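Local coordinates for tRNA nucleotidyl transferase-related protein (Thermotoga maritima, PDB 3H38) that probably adds the CCA end to tRNA as a magnesium-dependent class II nucleotidyltransferase, the chain here being the piece that carries its head domain, at residues L26-V40 with D57-A71. Residues are numbered along the deposited sequence; the frame is centred on the assembly and turned at random.
Sequences LGKFGDEVNMPVYVV and DIVVEGNALEFAEYA
Tyr70 OH donates to Glu32 OE2 at 2.6 Å, reaching that oxygen from above the carboxylate plane, with ring and carboxylate almost perpendicular. The other oxygen, Glu32 OE1, takes Lys28 NZ in a salt bridge, so both ends of the carboxylate are held. Val33 CG1 sits over one face of the Tyr70 ring, 3.7 Å from its centroid, a CH-pi contact, while the ring turns its edge to the face of Phe29 in an offset T-shaped pair, planes at 89°. With an alanine at Tyr70, Glu32 would probably lose its hydroxyl partner and a gap would open beside Phe29 and Val33. Deeper in, Phe67, its CG anti to the backbone N (chi1 -175°), carries its ring to helix 26-32: CZ lies 3.5 Å from Leu26 O at the ring edge, and Val37 CG2 touches CE1. Met35 SD meets Phe67 obliquely, a Met-aromatic contact, and Met35 CE lies 3.5 Å from Glu66 CB. Beyond, strands 37-40 and 57-60 pair antiparallel: Val59 N gives a nearly straight bond to Tyr38 O (2.7 Å, 172°), and Glu61 N one to Pro36 O. Val40 packs on Val59 near Asp57, which with Asp55 and Asp99 binds magnesium in this protein, though no metal is bound here. Thus an apolar core joins helices and sheet, a polar group links the helices, and backbone bonds place Asp57's strand, consistent with rigid metal-site support.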
loop_
_atom_site.group_PDB
_atom_site.type_symbol
_atom_site.label_atom_id
_atom_site.label_comp_id
_atom_site.label_asym_id
_atom_site.label_seq_id
_atom_site.Cartn_x
_atom_site.Cartn_y
_atom_site.Cartn_z
ATOM N N LEU A 26 15.031 -5.225 29.222
ATOM C CA LEU A 26 15.824 -5.562 28.055
ATOM C C LEU A 26 17.211 -4.944 28.185
ATOM O O LEU A 26 18.222 -5.595 27.875
ATOM C CB LEU A 26 15.135 -5.117 26.768
ATOM C CG LEU A 26 13.828 -5.833 26.402
ATOM C CD1 LEU A 26 13.073 -5.092 25.311
ATOM C CD2 LEU A 26 14.072 -7.268 25.979
ATOM N N GLY A 27 17.258 -3.700 28.659
ATOM C CA GLY A 27 18.522 -3.016 28.856
ATOM C C GLY A 27 19.349 -3.837 29.821
ATOM O O GLY A 27 20.520 -4.136 29.574
ATOM N N LYS A 28 18.704 -4.211 30.905
ATOM C CA LYS A 28 19.299 -4.988 31.962
ATOM C C LYS A 28 19.825 -6.322 31.489
ATOM O O LYS A 28 20.920 -6.663 31.856
ATOM C CB LYS A 28 18.315 -5.164 33.106
ATOM C CG LYS A 28 18.842 -4.840 34.471
ATOM C CD LYS A 28 19.716 -5.925 35.046
ATOM C CE LYS A 28 21.072 -5.380 35.538
ATOM N NZ LYS A 28 21.924 -6.335 36.308
ATOM N N PHE A 29 19.070 -7.042 30.656
ATOM C CA PHE A 29 19.568 -8.269 30.024
ATOM C C PHE A 29 20.791 -7.966 29.181
ATOM O O PHE A 29 21.692 -8.794 29.076
ATOM C CB PHE A 29 18.529 -8.929 29.116
ATOM C CG PHE A 29 17.262 -9.312 29.809
ATOM C CD1 PHE A 29 16.105 -9.539 29.080
ATOM C CD2 PHE A 29 17.215 -9.432 31.195
ATOM C CE1 PHE A 29 14.925 -9.888 29.720
ATOM C CE2 PHE A 29 16.040 -9.781 31.836
ATOM C CZ PHE A 29 14.894 -10.005 31.100
ATOM N N GLY A 30 20.815 -6.785 28.566
ATOM C CA GLY A 30 21.924 -6.399 27.708
ATOM C C GLY A 30 23.214 -6.450 28.504
ATOM O O GLY A 30 24.167 -7.110 28.107
ATOM N N ASP A 31 23.229 -5.759 29.640
ATOM C CA ASP A 31 24.381 -5.734 30.531
ATOM C C ASP A 31 24.775 -7.128 31.012
ATOM O O ASP A 31 25.958 -7.442 31.125
ATOM C CB ASP A 31 24.087 -4.873 31.754
ATOM C CG ASP A 31 24.164 -3.396 31.452
ATOM O OD1 ASP A 31 24.397 -3.063 30.268
ATOM O OD2 ASP A 31 24.000 -2.578 32.393
ATOM N N GLU A 32 23.783 -7.953 31.303
ATOM C CA GLU A 32 24.036 -9.250 31.908
ATOM C C GLU A 32 24.626 -10.228 30.909
ATOM O O GLU A 32 25.145 -11.271 31.294
ATOM C CB GLU A 32 22.760 -9.815 32.525
ATOM C CG GLU A 32 22.402 -9.169 33.859
ATOM C CD GLU A 32 20.982 -9.484 34.294
ATOM O OE1 GLU A 32 20.594 -9.052 35.398
ATOM O OE2 GLU A 32 20.248 -10.153 33.532
ATOM N N VAL A 33 24.546 -9.882 29.628
ATOM C CA VAL A 33 25.162 -10.677 28.574
ATOM C C VAL A 33 26.104 -9.809 27.749
ATOM O O VAL A 33 26.509 -10.177 26.654
ATOM C CB VAL A 33 24.107 -11.311 27.666
ATOM C CG1 VAL A 33 23.294 -12.322 28.450
ATOM C CG2 VAL A 33 23.193 -10.229 27.067
ATOM N N ASN A 34 26.445 -8.642 28.284
ATOM C CA ASN A 34 27.429 -7.775 27.642
ATOM C C ASN A 34 27.123 -7.355 26.203
ATOM O O ASN A 34 28.019 -7.311 25.364
ATOM C CB ASN A 34 28.819 -8.410 27.717
ATOM C CG ASN A 34 29.312 -8.540 29.139
ATOM O OD1 ASN A 34 29.538 -7.537 29.825
ATOM N ND2 ASN A 34 29.470 -9.780 29.600
ATOM N N MET A 35 25.863 -7.028 25.933
ATOM C CA MET A 35 25.461 -6.451 24.646
ATOM C C MET A 35 24.829 -5.087 24.884
ATOM O O MET A 35 23.948 -4.952 25.732
ATOM C CB MET A 35 24.440 -7.345 23.962
ATOM C CG MET A 35 24.996 -8.695 23.461
ATOM S SD MET A 35 23.643 -9.655 22.796
ATOM C CE MET A 35 24.134 -11.348 23.177
ATOM N N PRO A 36 25.296 -4.056 24.167
ATOM C CA PRO A 36 24.555 -2.780 24.176
ATOM C C PRO A 36 23.188 -2.936 23.511
ATOM O O PRO A 36 23.129 -3.477 22.415
ATOM C CB PRO A 36 25.449 -1.847 23.358
ATOM C CG PRO A 36 26.859 -2.464 23.511
ATOM C CD PRO A 36 26.608 -3.946 23.505
ATOM N N VAL A 37 22.121 -2.496 24.178
ATOM C CA VAL A 37 20.761 -2.625 23.653
ATOM C C VAL A 37 20.134 -1.273 23.267
ATOM O O VAL A 37 20.283 -0.293 23.992
ATOM C CB VAL A 37 19.831 -3.308 24.662
ATOM C CG1 VAL A 37 18.562 -3.743 23.970
ATOM C CG2 VAL A 37 20.500 -4.505 25.266
ATOM N N TYR A 38 19.423 -1.241 22.137
ATOM C CA TYR A 38 18.748 -0.033 21.657
ATOM C C TYR A 38 17.361 -0.281 21.041
ATOM O O TYR A 38 17.115 -1.290 20.366
ATOM C CB TYR A 38 19.565 0.641 20.558
ATOM C CG TYR A 38 21.045 0.736 20.782
ATOM C CD1 TYR A 38 21.867 -0.332 20.519
ATOM C CD2 TYR A 38 21.625 1.925 21.219
ATOM C CE1 TYR A 38 23.237 -0.238 20.702
ATOM C CE2 TYR A 38 22.987 2.023 21.417
ATOM C CZ TYR A 38 23.791 0.943 21.155
ATOM O OH TYR A 38 25.150 1.050 21.330
ATOM N N VAL A 39 16.469 0.683 21.227
ATOM C CA VAL A 39 15.259 0.735 20.430
ATOM C C VAL A 39 15.548 1.726 19.290
ATOM O O VAL A 39 16.253 2.725 19.491
ATOM C CB VAL A 39 14.028 1.120 21.282
ATOM C CG1 VAL A 39 14.099 2.571 21.708
ATOM C CG2 VAL A 39 12.738 0.819 20.526
ATOM N N VAL A 40 15.073 1.421 18.083
ATOM C CA VAL A 40 15.477 2.196 16.907
ATOM C C VAL A 40 14.312 2.567 15.988
ATOM O O VAL A 40 13.216 2.016 16.097
ATOM C CB VAL A 40 16.484 1.402 16.061
ATOM C CG1 VAL A 40 17.716 1.079 16.877
ATOM C CG2 VAL A 40 15.847 0.117 15.555
ATOM N N ASP A 57 10.989 -2.620 18.690
ATOM C CA ASP A 57 11.957 -2.993 17.678
ATOM C C ASP A 57 13.363 -2.853 18.244
ATOM O O ASP A 57 13.859 -1.724 18.370
ATOM C CB ASP A 57 11.790 -2.072 16.464
ATOM C CG ASP A 57 12.261 -2.714 15.175
ATOM O OD1 ASP A 57 13.110 -3.629 15.242
ATOM O OD2 ASP A 57 11.778 -2.312 14.093
ATOM N N ILE A 58 14.008 -3.984 18.562
ATOM C CA ILE A 58 15.280 -3.952 19.312
ATOM C C ILE A 58 16.541 -4.251 18.517
ATOM O O ILE A 58 16.608 -5.239 17.783
ATOM C CB ILE A 58 15.269 -4.899 20.531
ATOM C CG1 ILE A 58 14.121 -4.548 21.463
ATOM C CG2 ILE A 58 16.543 -4.745 21.306
ATOM C CD1 ILE A 58 14.187 -3.105 21.912
ATOM N N VAL A 59 17.549 -3.398 18.690
ATOM C CA VAL A 59 18.860 -3.645 18.093
ATOM C C VAL A 59 19.964 -3.931 19.143
ATOM O O VAL A 59 20.144 -3.175 20.120
ATOM C CB VAL A 59 19.246 -2.504 17.130
ATOM C CG1 VAL A 59 20.588 -2.759 16.496
ATOM C CG2 VAL A 59 18.204 -2.383 16.049
ATOM N N VAL A 60 20.686 -5.038 18.969
ATOM C CA VAL A 60 21.752 -5.354 19.935
ATOM C C VAL A 60 23.105 -5.358 19.245
ATOM O O VAL A 60 23.210 -5.740 18.074
ATOM C CB VAL A 60 21.524 -6.695 20.673
ATOM C CG1 VAL A 60 20.239 -6.644 21.536
ATOM C CG2 VAL A 60 21.459 -7.835 19.692
ATOM N N GLU A 61 24.130 -4.863 19.929
ATOM C CA GLU A 61 25.482 -5.048 19.412
ATOM C C GLU A 61 26.013 -6.362 19.977
ATOM O O GLU A 61 26.762 -6.370 20.961
ATOM C CB GLU A 61 26.413 -3.907 19.799
ATOM C CG GLU A 61 26.124 -2.588 19.129
ATOM C CD GLU A 61 27.278 -1.631 19.323
ATOM O OE1 GLU A 61 27.068 -0.404 19.214
ATOM O OE2 GLU A 61 28.401 -2.122 19.597
ATOM N N GLY A 62 25.581 -7.458 19.362
ATOM C CA GLY A 62 25.998 -8.787 19.735
ATOM C C GLY A 62 25.106 -9.759 19.016
ATOM O O GLY A 62 24.442 -9.373 18.061
ATOM N N ASN A 63 25.064 -11.000 19.493
ATOM C CA ASN A 63 24.318 -12.065 18.832
ATOM C C ASN A 63 22.829 -12.028 19.198
ATOM O O ASN A 63 22.455 -12.270 20.342
ATOM C CB ASN A 63 24.952 -13.421 19.186
ATOM C CG ASN A 63 24.278 -14.593 18.486
ATOM O OD1 ASN A 63 24.901 -15.277 17.666
ATOM N ND2 ASN A 63 23.002 -14.842 18.815
ATOM N N ALA A 64 21.985 -11.717 18.219
ATOM C CA ALA A 64 20.543 -11.592 18.433
ATOM C C ALA A 64 19.925 -12.816 19.121
ATOM O O ALA A 64 19.156 -12.675 20.084
ATOM C CB ALA A 64 19.834 -11.299 17.101
ATOM N N LEU A 65 20.283 -14.004 18.663
ATOM C CA LEU A 65 19.785 -15.230 19.279
ATOM C C LEU A 65 20.195 -15.434 20.715
ATOM O O LEU A 65 19.362 -15.687 21.535
ATOM C CB LEU A 65 20.146 -16.452 18.465
ATOM C CG LEU A 65 19.603 -16.508 17.053
ATOM C CD1 LEU A 65 18.840 -17.769 16.893
ATOM C CD2 LEU A 65 18.741 -15.341 16.744
ATOM N N GLU A 66 21.469 -15.319 21.019
ATOM C CA GLU A 66 21.867 -15.344 22.394
ATOM C C GLU A 66 20.932 -14.530 23.222
ATOM O O GLU A 66 20.509 -14.950 24.262
ATOM C CB GLU A 66 23.201 -14.680 22.595
ATOM C CG GLU A 66 24.371 -15.363 22.062
ATOM C CD GLU A 66 25.604 -14.867 22.704
ATOM O OE1 GLU A 66 26.569 -14.572 22.002
ATOM O OE2 GLU A 66 25.609 -14.767 23.931
ATOM N N PHE A 67 20.682 -13.315 22.783
ATOM C CA PHE A 67 19.928 -12.329 23.552
ATOM C C PHE A 67 18.464 -12.740 23.658
ATOM O O PHE A 67 17.886 -12.737 24.731
ATOM C CB PHE A 67 20.044 -10.950 22.900
ATOM C CG PHE A 67 19.406 -9.872 23.684
ATOM C CD1 PHE A 67 20.147 -9.127 24.582
ATOM C CD2 PHE A 67 18.054 -9.610 23.551
ATOM C CE1 PHE A 67 19.556 -8.128 25.339
ATOM C CE2 PHE A 67 17.440 -8.592 24.311
ATOM C CZ PHE A 67 18.199 -7.856 25.202
ATOM N N ALA A 68 17.857 -13.074 22.526
ATOM C CA ALA A 68 16.480 -13.538 22.545
ATOM C C ALA A 68 16.340 -14.742 23.484
ATOM O O ALA A 68 15.410 -14.799 24.277
ATOM C CB ALA A 68 16.011 -13.871 21.136
ATOM N N GLU A 69 17.254 -15.690 23.404
ATOM C CA GLU A 69 17.231 -16.853 24.259
ATOM C C GLU A 69 17.289 -16.472 25.726
ATOM O O GLU A 69 16.524 -16.937 26.537
ATOM C CB GLU A 69 18.393 -17.775 23.904
ATOM C CG GLU A 69 18.066 -18.832 22.867
ATOM C CD GLU A 69 19.274 -19.288 22.064
ATOM O OE1 GLU A 69 20.384 -18.787 22.285
ATOM O OE2 GLU A 69 19.130 -20.171 21.205
ATOM N N TYR A 70 18.228 -15.615 26.050
ATOM C CA TYR A 70 18.396 -15.103 27.400
ATOM C C TYR A 70 17.149 -14.385 27.876
ATOM O O TYR A 70 16.664 -14.636 28.981
ATOM C CB TYR A 70 19.571 -14.134 27.455
ATOM C CG TYR A 70 19.888 -13.702 28.852
ATOM C CD1 TYR A 70 20.439 -14.595 29.759
ATOM C CD2 TYR A 70 19.625 -12.409 29.279
ATOM C CE1 TYR A 70 20.731 -14.211 31.053
ATOM C CE2 TYR A 70 19.913 -12.010 30.576
ATOM C CZ TYR A 70 20.466 -12.918 31.457
ATOM O OH TYR A 70 20.751 -12.538 32.746
ATOM N N ALA A 71 16.652 -13.473 27.037
ATOM C CA ALA A 71 15.401 -12.766 27.293
ATOM C C ALA A 71 14.261 -13.748 27.539
ATOM O O ALA A 71 13.427 -13.538 28.423
ATOM C CB ALA A 71 15.053 -11.851 26.117
#